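PDB 4EWT: peptidase, M20/M25/M40 family from Staphylococcus aureus, which probably hydrolyses the amide bond of N-acylated amino acids, working as an aminoacylase-type amidohydrolase with two manganese ions. Local coordinates for residues V131-P136 against G152-V157; G172-R177 against I347-A352; P178-T183 against L262-K267; T183-F188 against D295-L300. All blocks are in the same frame, centred on the assembly; numbering follows the deposited sequence.

Contacts 1 and 2 both belong to the mixed sheet of the metal-binding domain and are buried. Contact 1 is apolar side-chain packing of a loop on a strand, while contact 2 pairs two strands through their backbones. Contacts 3 and 4 share Thr183 and both use strand 179-193, which leaves that domain for the antiparallel sheet. Contact 3 is only partly buried and sets an aromatic ring on the start of a helix. Contact 4 is buried and the most ionic, with a salt bridge and a cation-pi contact. Contacts 2 and 3 touch through the side chains of Tyr348 and Gln182. Contact 1 touches none of the others.

Contact 1. Residues V131-P136 against G152-V157; sequences VVIHQP and GVLDGV
Ile133 and Val153 form the tight part of this contact. The two side chains cross at about a right angle. CG2 of Val153 sits against CG1 of Ile133 at 3.8 Å, and the same methyl lies 4.0 Å from Ile133 CD1. One methyl of the loop therefore touches both carbons of the CG1 branch. With CG1 anti to the carbonyl carbon (chi1 -62°) and the branch extended, CD1 of Ile133 reaches Leu154. There the packing is lighter, with Ile133 CD1 4.3 Å from Leu154 CD2. The CB of Leu154 points away from the strand, and only the end of the side chain comes back.

The other end is looser. Val131 and Val157 meet through single methyls, CG2 to CG2 at 4.2 Å. Between these contacts the loop turns outward. A type I turn from Gly152 to Asp155 runs into a type II turn from Leu154 to Val157, and Asp155 and Gly156 lie exposed at the bend. The side chains meet only through carbon atoms, and Val131 CG1 also lies 4.1 Å from Val153 O. Arg342 donates to the carbonyl oxygens of Leu154 and Val157.

Met148 of helix 144-150 and Ala74 of strand 72-78 also pack on Ile133. Gly152 ends that helix in a Schellman motif. The loop then leads to strand 159-166, which runs parallel to strand 129-135 with strand 72-78 between them. This is a beta-alpha-beta crossover in the core sheet of the M20 metal-binding domain.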
loop_
_atom_site.group_PDB
_atom_site.type_symbol
_atom_site.label_atom_id
_atom_site.label_comp_id
_atom_site.label_asym_id
_atom_site.label_seq_id
_atom_site.Cartn_x
_atom_site.Cartn_y
_atom_site.Cartn_z
ATOM N N VAL A 131 -8.409 -27.339 -46.335
ATOM C CA VAL A 131 -9.510 -26.503 -45.898
ATOM C C VAL A 131 -8.942 -25.110 -45.635
ATOM O O VAL A 131 -8.235 -24.894 -44.661
ATOM C CB VAL A 131 -10.205 -27.071 -44.620
ATOM C CG1 VAL A 131 -11.250 -26.104 -44.091
ATOM C CG2 VAL A 131 -10.851 -28.419 -44.924
ATOM N N VAL A 132 -9.248 -24.172 -46.517
ATOM C CA VAL A 132 -8.857 -22.797 -46.309
ATOM C C VAL A 132 -9.931 -22.123 -45.468
ATOM O O VAL A 132 -11.115 -22.174 -45.813
ATOM C CB VAL A 132 -8.674 -22.061 -47.642
ATOM C CG1 VAL A 132 -8.257 -20.626 -47.397
ATOM C CG2 VAL A 132 -7.648 -22.789 -48.492
ATOM N N ILE A 133 -9.509 -21.519 -44.358
ATOM C CA ILE A 133 -10.404 -20.831 -43.444
ATOM C C ILE A 133 -10.186 -19.324 -43.553
ATOM O O ILE A 133 -9.135 -18.812 -43.165
ATOM C CB ILE A 133 -10.173 -21.295 -41.972
ATOM C CG1 ILE A 133 -10.472 -22.790 -41.820
ATOM C CG2 ILE A 133 -11.023 -20.481 -40.988
ATOM C CD1 ILE A 133 -10.015 -23.383 -40.485
ATOM N N HIS A 134 -11.176 -18.620 -44.096
ATOM C CA HIS A 134 -11.173 -17.165 -44.093
ATOM C C HIS A 134 -12.050 -16.695 -42.933
ATOM O O HIS A 134 -13.277 -16.823 -42.980
ATOM C CB HIS A 134 -11.669 -16.610 -45.439
ATOM C CG HIS A 134 -10.681 -16.753 -46.555
ATOM N ND1 HIS A 134 -10.832 -17.674 -47.570
ATOM C CD2 HIS A 134 -9.533 -16.084 -46.822
ATOM C CE1 HIS A 134 -9.823 -17.561 -48.417
ATOM N NE2 HIS A 134 -9.016 -16.610 -47.982
ATOM N N GLN A 135 -11.406 -16.170 -41.889
ATOM C CA GLN A 135 -12.063 -15.902 -40.609
ATOM C C GLN A 135 -12.320 -14.418 -40.353
ATOM O O GLN A 135 -11.404 -13.604 -40.457
ATOM C CB GLN A 135 -11.230 -16.488 -39.460
ATOM C CG GLN A 135 -11.922 -16.493 -38.099
ATOM C CD GLN A 135 -10.938 -16.510 -36.952
ATOM O OE1 GLN A 135 -10.194 -17.475 -36.762
ATOM N NE2 GLN A 135 -10.920 -15.432 -36.179
ATOM N N PRO A 136 -13.572 -14.063 -40.018
ATOM C CA PRO A 136 -13.887 -12.718 -39.556
ATOM C C PRO A 136 -13.683 -12.597 -38.045
ATOM O O PRO A 136 -13.362 -13.588 -37.378
ATOM C CB PRO A 136 -15.379 -12.600 -39.867
ATOM C CG PRO A 136 -15.897 -13.966 -39.665
ATOM C CD PRO A 136 -14.792 -14.878 -40.162
ATOM N N GLY A 152 -18.883 -26.017 -37.488
ATOM C CA GLY A 152 -18.237 -27.188 -38.073
ATOM C C GLY A 152 -17.079 -26.934 -39.013
ATOM O O GLY A 152 -16.752 -27.805 -39.813
ATOM N N VAL A 153 -16.441 -25.767 -38.916
ATOM C CA VAL A 153 -15.278 -25.450 -39.767
ATOM C C VAL A 153 -14.159 -26.503 -39.674
ATOM O O VAL A 153 -13.378 -26.671 -40.619
ATOM C CB VAL A 153 -14.732 -24.010 -39.539
ATOM C CG1 VAL A 153 -13.808 -23.944 -38.330
ATOM C CG2 VAL A 153 -14.018 -23.495 -40.788
ATOM N N LEU A 154 -14.120 -27.235 -38.562
ATOM C CA LEU A 154 -13.079 -28.229 -38.329
ATOM C C LEU A 154 -13.543 -29.678 -38.514
ATOM O O LEU A 154 -12.805 -30.607 -38.181
ATOM C CB LEU A 154 -12.457 -28.056 -36.934
ATOM C CG LEU A 154 -11.658 -26.794 -36.588
ATOM C CD1 LEU A 154 -11.115 -26.928 -35.171
ATOM C CD2 LEU A 154 -10.526 -26.488 -37.573
ATOM N N ASP A 155 -14.753 -29.874 -39.042
ATOM C CA ASP A 155 -15.218 -31.217 -39.410
ATOM C C ASP A 155 -14.269 -31.844 -40.437
ATOM O O ASP A 155 -14.085 -31.308 -41.530
ATOM C CB ASP A 155 -16.656 -31.175 -39.957
ATOM N N GLY A 156 -13.642 -32.956 -40.062
ATOM C CA GLY A 156 -12.726 -33.664 -40.959
ATOM C C GLY A 156 -11.262 -33.281 -40.811
ATOM O O GLY A 156 -10.374 -34.036 -41.228
ATOM N N VAL A 157 -11.018 -32.123 -40.196
ATOM C CA VAL A 157 -9.687 -31.512 -40.128
ATOM C C VAL A 157 -8.761 -32.197 -39.129
ATOM O O VAL A 157 -9.099 -32.336 -37.954
ATOM C CB VAL A 157 -9.767 -29.998 -39.775
ATOM C CG1 VAL A 157 -8.376 -29.421 -39.589
ATOM C CG2 VAL A 157 -10.522 -29.223 -40.855
#

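Contact 2. Residues G172-R177 against I347-A352; sequences GKVYYR and IYTGAA
Tyr175 and Tyr348 form an antiparallel hydrogen-bonded pair. Tyr175 N donates to Tyr348 O at 2.7 Å, and Tyr348 N returns the bond to Tyr175 O at 2.9 Å. A third bond closes the ladder, from Gly350 N to Lys173 O at 3.0 Å. It is received nearly along the C=O axis (C=O...donor angle 171°). Beyond it a water donates to Gly350 O at 3.0 Å and takes a weak bond from Gly172 N. Val174 and Thr349 are the neighbouring non-hydrogen-bonded pair, where the CA of Val174 makes a 3.2 Å CA-H...O contact with Tyr348 O. That oxygen thus receives two approaches.

The rings of Tyr175 and Tyr348 leave the same face of the sheet. Gly350 N lies at the edge of the Tyr175 ring, 3.7 Å from CE2. The polar ends are satisfied outside the pair. Tyr175 OH bonds to Lys170 O, Tyr348 OH to Gln182 OE1 and Thr349 OG1 to Ser376 OG. On its other edge, strand 173-176 bonds to strand 322-325.

The chemistry implies a join made by backbone amides and carbonyls. Strand 173-176 is stitched into the central sheet, and the tyrosine hydroxyls tie the pair to its surroundings.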
loop_
_atom_site.group_PDB
_atom_site.type_symbol
_atom_site.label_atom_id
_atom_site.label_comp_id
_atom_site.label_asym_id
_atom_site.label_seq_id
_atom_site.Cartn_x
_atom_site.Cartn_y
_atom_site.Cartn_z
ATOM N N GLY A 172 12.576 -11.510 -44.407
ATOM C CA GLY A 172 13.556 -12.422 -44.973
ATOM C C GLY A 172 13.557 -13.787 -44.314
ATOM O O GLY A 172 14.335 -14.663 -44.699
ATOM N N LYS A 173 12.694 -13.968 -43.313
ATOM C CA LYS A 173 12.538 -15.274 -42.658
ATOM C C LYS A 173 11.208 -15.496 -41.934
ATOM O O LYS A 173 10.444 -14.563 -41.709
ATOM C CB LYS A 173 13.720 -15.596 -41.729
ATOM C CG LYS A 173 14.243 -14.457 -40.897
ATOM C CD LYS A 173 15.627 -14.811 -40.381
ATOM C CE LYS A 173 16.325 -13.601 -39.785
ATOM N NZ LYS A 173 17.797 -13.816 -39.761
ATOM N N VAL A 174 10.950 -16.760 -41.606
ATOM C CA VAL A 174 9.764 -17.180 -40.867
ATOM C C VAL A 174 10.160 -17.697 -39.490
ATOM O O VAL A 174 11.250 -18.253 -39.320
ATOM C CB VAL A 174 8.941 -18.270 -41.618
ATOM C CG1 VAL A 174 8.234 -17.677 -42.825
ATOM C CG2 VAL A 174 9.815 -19.448 -42.025
ATOM N N TYR A 175 9.262 -17.522 -38.523
ATOM C CA TYR A 175 9.552 -17.800 -37.119
ATOM C C TYR A 175 8.544 -18.757 -36.485
ATOM O O TYR A 175 7.352 -18.746 -36.827
ATOM C CB TYR A 175 9.617 -16.491 -36.328
ATOM C CG TYR A 175 10.545 -15.452 -36.930
ATOM C CD1 TYR A 175 11.903 -15.417 -36.597
ATOM C CD2 TYR A 175 10.065 -14.503 -37.829
ATOM C CE1 TYR A 175 12.756 -14.455 -37.149
ATOM C CE2 TYR A 175 10.905 -13.545 -38.390
ATOM C CZ TYR A 175 12.247 -13.525 -38.047
ATOM O OH TYR A 175 13.071 -12.568 -38.609
ATOM N N TYR A 176 9.038 -19.580 -35.561
ATOM C CA TYR A 176 8.245 -20.632 -34.926
ATOM C C TYR A 176 8.641 -20.894 -33.464
ATOM O O TYR A 176 9.754 -20.560 -33.044
ATOM C CB TYR A 176 8.360 -21.935 -35.724
ATOM C CG TYR A 176 9.637 -22.724 -35.478
ATOM C CD1 TYR A 176 9.646 -23.829 -34.622
ATOM C CD2 TYR A 176 10.834 -22.372 -36.110
ATOM C CE1 TYR A 176 10.819 -24.566 -34.399
ATOM C CE2 TYR A 176 12.011 -23.102 -35.895
ATOM C CZ TYR A 176 11.998 -24.196 -35.041
ATOM O OH TYR A 176 13.162 -24.918 -34.832
ATOM N N ARG A 177 7.764 -21.569 -32.741
ATOM C CA ARG A 177 7.967 -21.981 -31.371
ATOM C C ARG A 177 6.918 -22.987 -30.920
ATOM O O ARG A 177 5.768 -22.714 -30.966
ATOM C CB ARG A 177 7.952 -20.770 -30.453
ATOM C CG ARG A 177 8.061 -21.134 -29.028
ATOM C CD ARG A 177 8.050 -19.965 -28.166
ATOM N NE ARG A 177 8.985 -20.151 -27.101
ATOM C CZ ARG A 177 8.684 -20.775 -25.992
ATOM N NH1 ARG A 177 7.473 -21.248 -25.791
ATOM N NH2 ARG A 177 9.604 -20.907 -25.081
ATOM N N ILE A 347 2.497 -19.712 -36.962
ATOM C CA ILE A 347 3.867 -19.264 -37.222
ATOM C C ILE A 347 3.896 -17.823 -37.733
ATOM O O ILE A 347 2.863 -17.265 -38.100
ATOM C CB ILE A 347 4.634 -20.223 -38.184
ATOM C CG1 ILE A 347 4.000 -20.235 -39.574
ATOM C CG2 ILE A 347 4.721 -21.634 -37.586
ATOM C CD1 ILE A 347 4.787 -20.998 -40.624
ATOM N N TYR A 348 5.079 -17.225 -37.749
ATOM C CA TYR A 348 5.205 -15.820 -38.076
ATOM C C TYR A 348 6.056 -15.572 -39.312
ATOM O O TYR A 348 7.059 -16.255 -39.532
ATOM C CB TYR A 348 5.816 -15.059 -36.903
ATOM C CG TYR A 348 5.150 -15.279 -35.565
ATOM C CD1 TYR A 348 3.833 -14.875 -35.338
ATOM C CD2 TYR A 348 5.848 -15.867 -34.515
ATOM C CE1 TYR A 348 3.227 -15.052 -34.098
ATOM C CE2 TYR A 348 5.254 -16.047 -33.266
ATOM C CZ TYR A 348 3.942 -15.643 -33.071
ATOM O OH TYR A 348 3.345 -15.825 -31.847
ATOM N N THR A 349 5.644 -14.587 -40.109
ATOM C CA THR A 349 6.442 -14.105 -41.230
ATOM C C THR A 349 6.990 -12.704 -40.921
ATOM O O THR A 349 6.223 -11.758 -40.710
ATOM C CB THR A 349 5.625 -14.029 -42.550
ATOM O OG1 THR A 349 5.047 -15.305 -42.854
ATOM C CG2 THR A 349 6.533 -13.593 -43.710
ATOM N N GLY A 350 8.314 -12.573 -40.916
ATOM C CA GLY A 350 8.938 -11.271 -40.709
ATOM C C GLY A 350 8.386 -10.264 -41.703
ATOM O O GLY A 350 8.330 -10.532 -42.909
ATOM N N ALA A 351 7.970 -9.109 -41.197
ATOM C CA ALA A 351 7.331 -8.096 -42.033
ATOM C C ALA A 351 7.785 -6.663 -41.723
ATOM O O ALA A 351 7.128 -5.706 -42.137
ATOM C CB ALA A 351 5.819 -8.214 -41.914
ATOM N N ALA A 352 8.897 -6.518 -41.004
ATOM C CA ALA A 352 9.445 -5.195 -40.679
ATOM C C ALA A 352 9.893 -4.448 -41.939
ATOM O O ALA A 352 10.622 -4.995 -42.766
ATOM C CB ALA A 352 10.598 -5.310 -39.686
HETATM O O HOH W 1 10.051 -12.933 -43.459
#

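Contact 3. Residues P178-T183 against L262-K267; sequences PGYVQT and LTDATK
The hydroxyl of Tyr180 reaches the start of helix 264-285 through one water. The water lies 3.1 Å from Tyr180 OH and accepts from Ala265 N at 3.2 Å. Thr263 is the N-cap residue of this helix, so the ring rests on a helix N-terminus. The site lies where strand 179-193 leaves the metal-binding domain, consistent with the hinge of two-domain M20 enzymes. Tyr180 OH also comes 3.5 Å from Asp264 OD2, with the ring and carboxylate planes 77° apart.

Thr263 covers one face of the ring. Its CA stands over the centre, 3.8 Å from the centroid, as a CH-pi contact. Its CG2 methyl sits over the same face, nearest Tyr180 CD2 at 3.5 Å. CG2 is anti to the carbonyl carbon, while OG1 (chi1 74°) lies between the backbone N and the carbonyl carbon, toward the first helical turn. Leu262 O approaches the ring obliquely, close to CD1. Tyr301 adds an edge-to-face contact to the same ring.

The rest is apolar and lies along the strand backbone. Leu262 CG meets Tyr180 CB, and the Thr183 methyl faces the backbone of Leu262. Thr183 OG1 is bonded to Pro330 O, and its side chain packs against Phe230 of a second subunit. The end of Leu262 extends over the main chain, where CD1 rests 3.8 Å from Gln182 C.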
loop_
_atom_site.group_PDB
_atom_site.type_symbol
_atom_site.label_atom_id
_atom_site.label_comp_id
_atom_site.label_asym_id
_atom_site.label_seq_id
_atom_site.Cartn_x
_atom_site.Cartn_y
_atom_site.Cartn_z
ATOM N N PRO A 178 7.327 -24.162 -30.491
ATOM C CA PRO A 178 6.351 -25.147 -30.009
ATOM C C PRO A 178 5.844 -24.753 -28.628
ATOM O O PRO A 178 6.462 -23.925 -27.955
ATOM C CB PRO A 178 7.165 -26.446 -29.921
ATOM C CG PRO A 178 8.574 -25.997 -29.697
ATOM C CD PRO A 178 8.712 -24.683 -30.444
ATOM N N GLY A 179 4.723 -25.337 -28.217
ATOM C CA GLY A 179 4.148 -25.040 -26.916
ATOM C C GLY A 179 3.454 -23.688 -26.922
ATOM O O GLY A 179 3.098 -23.167 -27.987
ATOM N N TYR A 180 3.290 -23.116 -25.727
ATOM C CA TYR A 180 2.593 -21.839 -25.557
ATOM C C TYR A 180 3.345 -20.668 -26.181
ATOM O O TYR A 180 4.493 -20.397 -25.836
ATOM C CB TYR A 180 2.362 -21.563 -24.079
ATOM C CG TYR A 180 1.320 -22.438 -23.426
ATOM C CD1 TYR A 180 -0.040 -22.210 -23.630
ATOM C CD2 TYR A 180 1.694 -23.483 -22.588
ATOM C CE1 TYR A 180 -1.007 -23.009 -23.008
ATOM C CE2 TYR A 180 0.741 -24.277 -21.961
ATOM C CZ TYR A 180 -0.602 -24.027 -22.171
ATOM O OH TYR A 180 -1.540 -24.811 -21.549
ATOM N N VAL A 181 2.681 -19.960 -27.087
ATOM C CA VAL A 181 3.375 -18.969 -27.911
ATOM C C VAL A 181 2.746 -17.565 -27.832
ATOM O O VAL A 181 3.416 -16.570 -28.108
ATOM C CB VAL A 181 3.531 -19.469 -29.379
ATOM C CG1 VAL A 181 2.161 -19.704 -30.036
ATOM C CG2 VAL A 181 4.386 -18.508 -30.204
ATOM N N GLN A 182 1.464 -17.501 -27.469
ATOM C CA GLN A 182 0.763 -16.228 -27.238
ATOM C C GLN A 182 -0.161 -16.345 -26.036
ATOM O O GLN A 182 -0.699 -17.409 -25.769
ATOM C CB GLN A 182 0.023 -15.751 -28.498
ATOM C CG GLN A 182 1.021 -15.262 -29.540
ATOM C CD GLN A 182 0.440 -14.577 -30.755
ATOM O OE1 GLN A 182 0.889 -14.830 -31.864
ATOM N NE2 GLN A 182 -0.513 -13.679 -30.557
ATOM N N THR A 183 -0.317 -15.243 -25.310
ATOM C CA THR A 183 -0.975 -15.241 -24.012
ATOM C C THR A 183 -2.474 -15.383 -24.172
ATOM O O THR A 183 -3.035 -14.967 -25.175
ATOM C CB THR A 183 -0.711 -13.919 -23.226
ATOM O OG1 THR A 183 -1.225 -12.808 -23.968
ATOM C CG2 THR A 183 0.759 -13.709 -22.991
ATOM N N LEU A 262 0.404 -16.557 -20.114
ATOM C CA LEU A 262 0.938 -17.275 -21.264
ATOM C C LEU A 262 0.519 -18.762 -21.274
ATOM O O LEU A 262 0.462 -19.391 -22.336
ATOM C CB LEU A 262 2.471 -17.114 -21.346
ATOM C CG LEU A 262 3.224 -17.853 -22.465
ATOM C CD1 LEU A 262 2.769 -17.371 -23.849
ATOM C CD2 LEU A 262 4.742 -17.709 -22.283
ATOM N N THR A 263 0.215 -19.324 -20.109
ATOM C CA THR A 263 -0.338 -20.681 -20.071
ATOM C C THR A 263 -1.724 -20.645 -19.418
ATOM O O THR A 263 -2.066 -19.662 -18.757
ATOM C CB THR A 263 0.574 -21.663 -19.315
ATOM O OG1 THR A 263 0.484 -21.415 -17.911
ATOM C CG2 THR A 263 2.045 -21.537 -19.759
ATOM N N ASP A 264 -2.508 -21.702 -19.604
ATOM C CA ASP A 264 -3.774 -21.872 -18.898
ATOM C C ASP A 264 -3.606 -21.942 -17.380
ATOM O O ASP A 264 -4.434 -21.410 -16.649
ATOM C CB ASP A 264 -4.474 -23.156 -19.348
ATOM C CG ASP A 264 -4.806 -23.155 -20.822
ATOM O OD1 ASP A 264 -4.881 -22.055 -21.441
ATOM O OD2 ASP A 264 -5.000 -24.269 -21.352
ATOM N N ALA A 265 -2.559 -22.621 -16.909
ATOM C CA ALA A 265 -2.297 -22.701 -15.466
ATOM C C ALA A 265 -2.052 -21.296 -14.875
ATOM O O ALA A 265 -2.557 -20.972 -13.801
ATOM C CB ALA A 265 -1.144 -23.622 -15.170
ATOM N N THR A 266 -1.296 -20.472 -15.593
ATOM C CA THR A 266 -1.040 -19.083 -15.183
ATOM C C THR A 266 -2.344 -18.269 -15.128
ATOM O O THR A 266 -2.575 -17.535 -14.169
ATOM C CB THR A 266 -0.009 -18.402 -16.105
ATOM O OG1 THR A 266 1.227 -19.118 -16.013
ATOM C CG2 THR A 266 0.258 -16.908 -15.673
ATOM N N LYS A 267 -3.202 -18.420 -16.134
ATOM C CA LYS A 267 -4.507 -17.755 -16.097
ATOM C C LYS A 267 -5.335 -18.193 -14.891
ATOM O O LYS A 267 -5.991 -17.363 -14.271
ATOM C CB LYS A 267 -5.290 -17.973 -17.386
ATOM C CG LYS A 267 -4.861 -17.032 -18.529
ATOM C CD LYS A 267 -5.580 -17.362 -19.841
ATOM C CE LYS A 267 -7.027 -16.890 -19.770
ATOM N NZ LYS A 267 -7.846 -17.438 -20.879
HETATM O O HOH W 2 -0.787 -24.757 -18.492
#

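Contact 4. Residues T183-F188 against D295-L300; sequences TGRAFF and DDYPAL
Arg185 and Asp296 form a salt bridge in which two nitrogens grip one oxygen. Arg185 NE donates to Asp296 OD2 at 2.7 Å, and Arg185 NH2 reaches the same OD2 at 3.0 Å. The oxygen lies in the guanidinium plane. NE meets it on the anti side, tilted out of the carboxylate plane, while NH2 uses the syn lone pair. The arginine chain leaves anti to the backbone N and bends at chi3 (65°), which brings its side edge to the carboxylate. NH2 also stands over one face of the Tyr297 ring, off its centre. This is an off-centre cation-pi contact, with Arg185 CZ 4.7 Å from the ring centroid.

The backbone supports the pair. Arg185 N donates to Tyr297 O at 2.8 Å, in the carbonyl plane. The return bond from Asp296 N to Arg185 O is weak. Lys267 NZ binds Tyr297 O as well and makes a salt bridge with Asp295 OD1.

Packing surrounds this core. Phe187 CE2 lies 3.6 Å from Asp296 CG, and the same ring meets Phe246 of a third subunit edge-to-face. At the other end Gly184 CA is 3.2 Å from Tyr297 O, and Ala299 CB touches Gly184 N at 3.6 Å.

The Arg185 side chain is about 8 Å from a bound manganese. Tyr297 OH bonds to Glu138 O, beside the metal ligand Glu139. The whole lies near the metal centre, at the domain-proximal end of the antiparallel sheet, consistent with the two-domain M20 fold.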
loop_
_atom_site.group_PDB
_atom_site.type_symbol
_atom_site.label_atom_id
_atom_site.label_comp_id
_atom_site.label_asym_id
_atom_site.label_seq_id
_atom_site.Cartn_x
_atom_site.Cartn_y
_atom_site.Cartn_z
ATOM N N THR A 183 -0.317 -15.243 -25.310
ATOM C CA THR A 183 -0.975 -15.241 -24.012
ATOM C C THR A 183 -2.474 -15.383 -24.172
ATOM O O THR A 183 -3.035 -14.967 -25.175
ATOM C CB THR A 183 -0.711 -13.919 -23.226
ATOM O OG1 THR A 183 -1.225 -12.808 -23.968
ATOM C CG2 THR A 183 0.759 -13.709 -22.991
ATOM N N GLY A 184 -3.111 -15.989 -23.179
ATOM C CA GLY A 184 -4.556 -15.954 -23.075
ATOM C C GLY A 184 -4.978 -14.734 -22.289
ATOM O O GLY A 184 -4.150 -14.052 -21.685
ATOM N N ARG A 185 -6.274 -14.479 -22.267
ATOM C CA ARG A 185 -6.777 -13.216 -21.781
ATOM C C ARG A 185 -8.036 -13.425 -20.957
ATOM O O ARG A 185 -8.876 -14.287 -21.288
ATOM C CB ARG A 185 -7.056 -12.296 -22.966
ATOM C CG ARG A 185 -7.530 -10.900 -22.602
ATOM C CD ARG A 185 -7.443 -9.994 -23.823
ATOM N NE ARG A 185 -8.358 -10.445 -24.857
ATOM C CZ ARG A 185 -8.319 -10.056 -26.130
ATOM N NH1 ARG A 185 -7.403 -9.186 -26.549
ATOM N NH2 ARG A 185 -9.200 -10.548 -26.989
ATOM N N ALA A 186 -8.153 -12.654 -19.873
ATOM C CA ALA A 186 -9.418 -12.570 -19.136
ATOM C C ALA A 186 -9.721 -11.112 -18.818
ATOM O O ALA A 186 -8.824 -10.279 -18.852
ATOM C CB ALA A 186 -9.367 -13.424 -17.872
ATOM N N PHE A 187 -10.989 -10.823 -18.526
ATOM C CA PHE A 187 -11.448 -9.494 -18.154
ATOM C C PHE A 187 -12.254 -9.558 -16.867
ATOM O O PHE A 187 -13.005 -10.505 -16.645
ATOM C CB PHE A 187 -12.354 -8.918 -19.249
ATOM C CG PHE A 187 -11.668 -8.753 -20.564
ATOM C CD1 PHE A 187 -10.636 -7.820 -20.712
ATOM C CD2 PHE A 187 -12.033 -9.534 -21.654
ATOM C CE1 PHE A 187 -9.990 -7.663 -21.937
ATOM C CE2 PHE A 187 -11.396 -9.387 -22.890
ATOM C CZ PHE A 187 -10.381 -8.451 -23.034
ATOM N N PHE A 188 -12.140 -8.527 -16.045
ATOM C CA PHE A 188 -12.956 -8.445 -14.844
ATOM C C PHE A 188 -13.465 -7.041 -14.554
ATOM O O PHE A 188 -12.827 -6.038 -14.898
ATOM C CB PHE A 188 -12.217 -9.032 -13.623
ATOM C CG PHE A 188 -10.950 -8.295 -13.249
ATOM C CD1 PHE A 188 -10.959 -7.360 -12.229
ATOM C CD2 PHE A 188 -9.748 -8.584 -13.895
ATOM C CE1 PHE A 188 -9.773 -6.680 -11.858
ATOM C CE2 PHE A 188 -8.542 -7.922 -13.541
ATOM C CZ PHE A 188 -8.555 -6.974 -12.532
ATOM N N ASP A 295 -13.551 -15.085 -18.500
ATOM C CA ASP A 295 -12.501 -15.666 -19.322
ATOM C C ASP A 295 -12.686 -15.254 -20.778
ATOM O O ASP A 295 -13.807 -15.044 -21.259
ATOM C CB ASP A 295 -12.481 -17.196 -19.215
ATOM C CG ASP A 295 -11.096 -17.770 -19.450
ATOM O OD1 ASP A 295 -10.110 -17.036 -19.225
ATOM O OD2 ASP A 295 -10.975 -18.952 -19.846
ATOM N N ASP A 296 -11.575 -15.152 -21.479
ATOM C CA ASP A 296 -11.607 -14.726 -22.851
ATOM C C ASP A 296 -10.557 -15.607 -23.523
ATOM O O ASP A 296 -10.237 -16.654 -22.976
ATOM C CB ASP A 296 -11.186 -13.258 -22.915
ATOM C CG ASP A 296 -11.383 -12.676 -24.254
ATOM O OD1 ASP A 296 -12.543 -12.662 -24.726
ATOM O OD2 ASP A 296 -10.370 -12.250 -24.836
ATOM N N TYR A 297 -10.007 -15.209 -24.670
ATOM C CA TYR A 297 -9.200 -16.100 -25.504
ATOM C C TYR A 297 -8.258 -16.953 -24.649
ATOM O O TYR A 297 -7.662 -16.455 -23.696
ATOM C CB TYR A 297 -8.408 -15.337 -26.587
ATOM C CG TYR A 297 -9.222 -14.497 -27.570
ATOM C CD1 TYR A 297 -10.617 -14.591 -27.638
ATOM C CD2 TYR A 297 -8.588 -13.620 -28.453
ATOM C CE1 TYR A 297 -11.353 -13.822 -28.544
ATOM C CE2 TYR A 297 -9.312 -12.841 -29.360
ATOM C CZ TYR A 297 -10.692 -12.946 -29.403
ATOM O OH TYR A 297 -11.418 -12.179 -30.299
ATOM N N PRO A 298 -8.149 -18.258 -24.960
ATOM C CA PRO A 298 -7.131 -19.057 -24.269
ATOM C C PRO A 298 -5.731 -18.722 -24.796
ATOM O O PRO A 298 -5.603 -18.107 -25.863
ATOM C CB PRO A 298 -7.513 -20.507 -24.626
ATOM C CG PRO A 298 -8.313 -20.404 -25.892
ATOM C CD PRO A 298 -9.031 -19.077 -25.813
ATOM N N ALA A 299 -4.696 -19.096 -24.049
ATOM C CA ALA A 299 -3.325 -19.036 -24.550
ATOM C C ALA A 299 -3.163 -19.897 -25.804
ATOM O O ALA A 299 -3.780 -20.958 -25.930
ATOM C CB ALA A 299 -2.352 -19.483 -23.478
ATOM N N LEU A 300 -2.331 -19.441 -26.734
ATOM C CA LEU A 300 -2.154 -20.160 -27.986
ATOM C C LEU A 300 -1.075 -21.215 -27.798
ATOM O O LEU A 300 0.093 -20.893 -27.538
ATOM C CB LEU A 300 -1.774 -19.203 -29.105
ATOM C CG LEU A 300 -2.125 -19.604 -30.532
ATOM C CD1 LEU A 300 -1.842 -18.403 -31.418
ATOM C CD2 LEU A 300 -1.353 -20.821 -30.998
HETATM O O HOH W 3 -4.032 -16.321 -27.615
#